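Pyruvate formate-lyase 2 (Archaeoglobus fulgidus, PDB 2F3O) is a glycyl radical enzyme of the pyruvate formate-lyase family whose own reaction is not established, possibly a lyase. Local coordinates at residues 170-175 and 202-207. Numbering follows the deposited sequence.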
loop_
_atom_site.group_PDB
_atom_site.type_symbol
_atom_site.label_atom_id
_atom_site.label_comp_id
_atom_site.label_asym_id
_atom_site.label_seq_id
_atom_site.Cartn_x
_atom_site.Cartn_y
_atom_site.Cartn_z
ATOM N N TRP A 170 13.906 -28.392 5.605
ATOM C CA TRP A 170 13.993 -26.983 5.951
ATOM C C TRP A 170 12.615 -26.387 5.877
ATOM O O TRP A 170 12.209 -25.670 6.774
ATOM C CB TRP A 170 14.925 -26.222 5.014
ATOM C CG TRP A 170 15.133 -24.822 5.445
ATOM C CD1 TRP A 170 15.984 -24.390 6.412
ATOM C CD2 TRP A 170 14.466 -23.655 4.944
ATOM N NE1 TRP A 170 15.894 -23.032 6.550
ATOM C CE2 TRP A 170 14.970 -22.550 5.658
ATOM C CE3 TRP A 170 13.479 -23.436 3.971
ATOM C CZ2 TRP A 170 14.530 -21.232 5.422
ATOM C CZ3 TRP A 170 13.054 -22.116 3.731
ATOM C CH2 TRP A 170 13.579 -21.042 4.455
ATOM N N PHE A 171 11.897 -26.712 4.810
ATOM C CA PHE A 171 10.583 -26.144 4.574
ATOM C C PHE A 171 9.621 -26.562 5.665
ATOM O O PHE A 171 8.836 -25.743 6.158
ATOM C CB PHE A 171 10.042 -26.536 3.192
ATOM C CG PHE A 171 10.765 -25.860 2.066
ATOM C CD1 PHE A 171 10.434 -24.580 1.682
ATOM C CD2 PHE A 171 11.802 -26.488 1.416
ATOM C CE1 PHE A 171 11.116 -23.955 0.663
ATOM C CE2 PHE A 171 12.477 -25.860 0.416
ATOM C CZ PHE A 171 12.133 -24.594 0.039
ATOM N N LEU A 172 9.725 -27.826 6.062
ATOM C CA LEU A 172 8.841 -28.385 7.053
ATOM C C LEU A 172 9.042 -27.648 8.352
ATOM O O LEU A 172 8.069 -27.190 8.962
ATOM C CB LEU A 172 9.115 -29.876 7.213
ATOM C CG LEU A 172 8.392 -30.616 8.331
ATOM C CD1 LEU A 172 6.915 -30.441 8.153
ATOM C CD2 LEU A 172 8.767 -32.077 8.289
ATOM N N GLU A 173 10.301 -27.494 8.745
ATOM C CA GLU A 173 10.619 -26.812 9.992
ATOM C C GLU A 173 10.324 -25.316 9.956
ATOM O O GLU A 173 9.915 -24.739 10.966
ATOM C CB GLU A 173 12.076 -27.024 10.358
ATOM C CG GLU A 173 12.407 -28.439 10.755
ATOM C CD GLU A 173 13.900 -28.633 10.941
ATOM O OE1 GLU A 173 14.603 -27.648 11.279
ATOM O OE2 GLU A 173 14.361 -29.767 10.751
ATOM N N GLU A 174 10.534 -24.692 8.801
ATOM C CA GLU A 174 10.330 -23.260 8.681
ATOM C C GLU A 174 8.850 -22.969 8.687
ATOM O O GLU A 174 8.426 -22.010 9.322
ATOM C CB GLU A 174 11.047 -22.677 7.450
ATOM C CG GLU A 174 11.140 -21.123 7.392
ATOM C CD GLU A 174 11.840 -20.466 8.602
ATOM O OE1 GLU A 174 12.816 -21.043 9.115
ATOM O OE2 GLU A 174 11.433 -19.356 9.028
ATOM N N SER A 175 8.074 -23.838 8.032
ATOM C CA SER A 175 6.615 -23.753 8.061
ATOM C C SER A 175 6.129 -23.868 9.480
ATOM O O SER A 175 5.220 -23.135 9.873
ATOM C CB SER A 175 5.941 -24.848 7.242
ATOM O OG SER A 175 6.239 -24.726 5.876
ATOM N N VAL A 202 2.668 -30.680 2.546
ATOM C CA VAL A 202 3.293 -30.977 1.263
ATOM C C VAL A 202 4.800 -31.287 1.359
ATOM O O VAL A 202 5.326 -32.075 0.567
ATOM C CB VAL A 202 2.949 -29.848 0.255
ATOM C CG1 VAL A 202 4.166 -29.213 -0.346
ATOM C CG2 VAL A 202 1.978 -30.346 -0.769
ATOM N N SER A 203 5.474 -30.710 2.350
ATOM C CA SER A 203 6.868 -31.041 2.607
ATOM C C SER A 203 7.010 -32.459 3.157
ATOM O O SER A 203 7.848 -33.227 2.688
ATOM C CB SER A 203 7.481 -30.051 3.591
ATOM O OG SER A 203 7.363 -28.737 3.085
ATOM N N GLU A 204 6.174 -32.782 4.146
ATOM C CA GLU A 204 6.096 -34.110 4.749
ATOM C C GLU A 204 5.872 -35.195 3.709
ATOM O O GLU A 204 6.540 -36.210 3.731
ATOM C CB GLU A 204 4.962 -34.159 5.775
ATOM C CG GLU A 204 5.317 -33.603 7.139
ATOM C CD GLU A 204 4.084 -33.159 7.920
ATOM O OE1 GLU A 204 4.252 -32.495 8.966
ATOM O OE2 GLU A 204 2.941 -33.462 7.488
ATOM N N ALA A 205 4.934 -34.956 2.805
ATOM C CA ALA A 205 4.641 -35.840 1.690
ATOM C C ALA A 205 5.884 -36.185 0.865
ATOM O O ALA A 205 6.135 -37.362 0.568
ATOM C CB ALA A 205 3.610 -35.185 0.803
ATOM N N VAL A 206 6.651 -35.148 0.511
ATOM C CA VAL A 206 7.805 -35.273 -0.374
ATOM C C VAL A 206 8.962 -35.996 0.302
ATOM O O VAL A 206 9.608 -36.852 -0.323
ATOM C CB VAL A 206 8.205 -33.899 -0.960
ATOM C CG1 VAL A 206 9.707 -33.719 -1.037
ATOM C CG2 VAL A 206 7.577 -33.736 -2.344
ATOM N N ILE A 207 9.164 -35.699 1.593
ATOM C CA ILE A 207 10.135 -36.404 2.449
ATOM C C ILE A 207 9.807 -37.898 2.521
ATOM O O ILE A 207 10.653 -38.746 2.231
ATOM C CB ILE A 207 10.196 -35.780 3.856
ATOM C CG1 ILE A 207 10.773 -34.372 3.775
ATOM C CG2 ILE A 207 11.054 -36.603 4.797
ATOM C CD1 ILE A 207 10.681 -33.620 5.058
#
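L172 reaches across to three residues of the neighbouring helix, S203, E204 and I207, and so illustrates how one branched side chain can join two helices, with no hydrogen bond crossing between 170-175 and 202-207. The segments run antiparallel, their axes 154° apart and 8.9 Å at closest approach. L172 and S203 form the close point of the backbones, and their CB atoms lie 4.0 Å apart. With CG of L172 anti to the backbone N (chi1 173°) and chi2 at 57°, the two methyls part around E204 CG. CD1 lies against the side of E204, 3.7 Å from CG and near the carboxylate, while CD2 touches the same CG and meets I207 CD1 at 4.1 Å. E204 and I207 both cross the leucine at about a right angle. Shortening L172 to an alanine would remove both methyls, and I207 CD1 and the CG of E204 would probably lose their partner on this helix. The carboxylate of E204 is engaged elsewhere, OE1 by K200 and OE2 by K48, so the leucine packs against a side chain whose charged end is already paired. Similarly, S203 OG sits 3.5 Å from F171 CB but is hydrogen-bonded to A199 O, one turn back in its own helix. The CB of F171 points at the partner helix, but with CG beside the backbone N the ring turns off and meets F522 edge-to-face. The contact thus joins helices 168-184 and 190-221, consecutive in the chain and packed as an antiparallel hairpin, with helix 512-516 touching both segments, helix 39-53 touching 202-207, and helix 521-524 against 170-175.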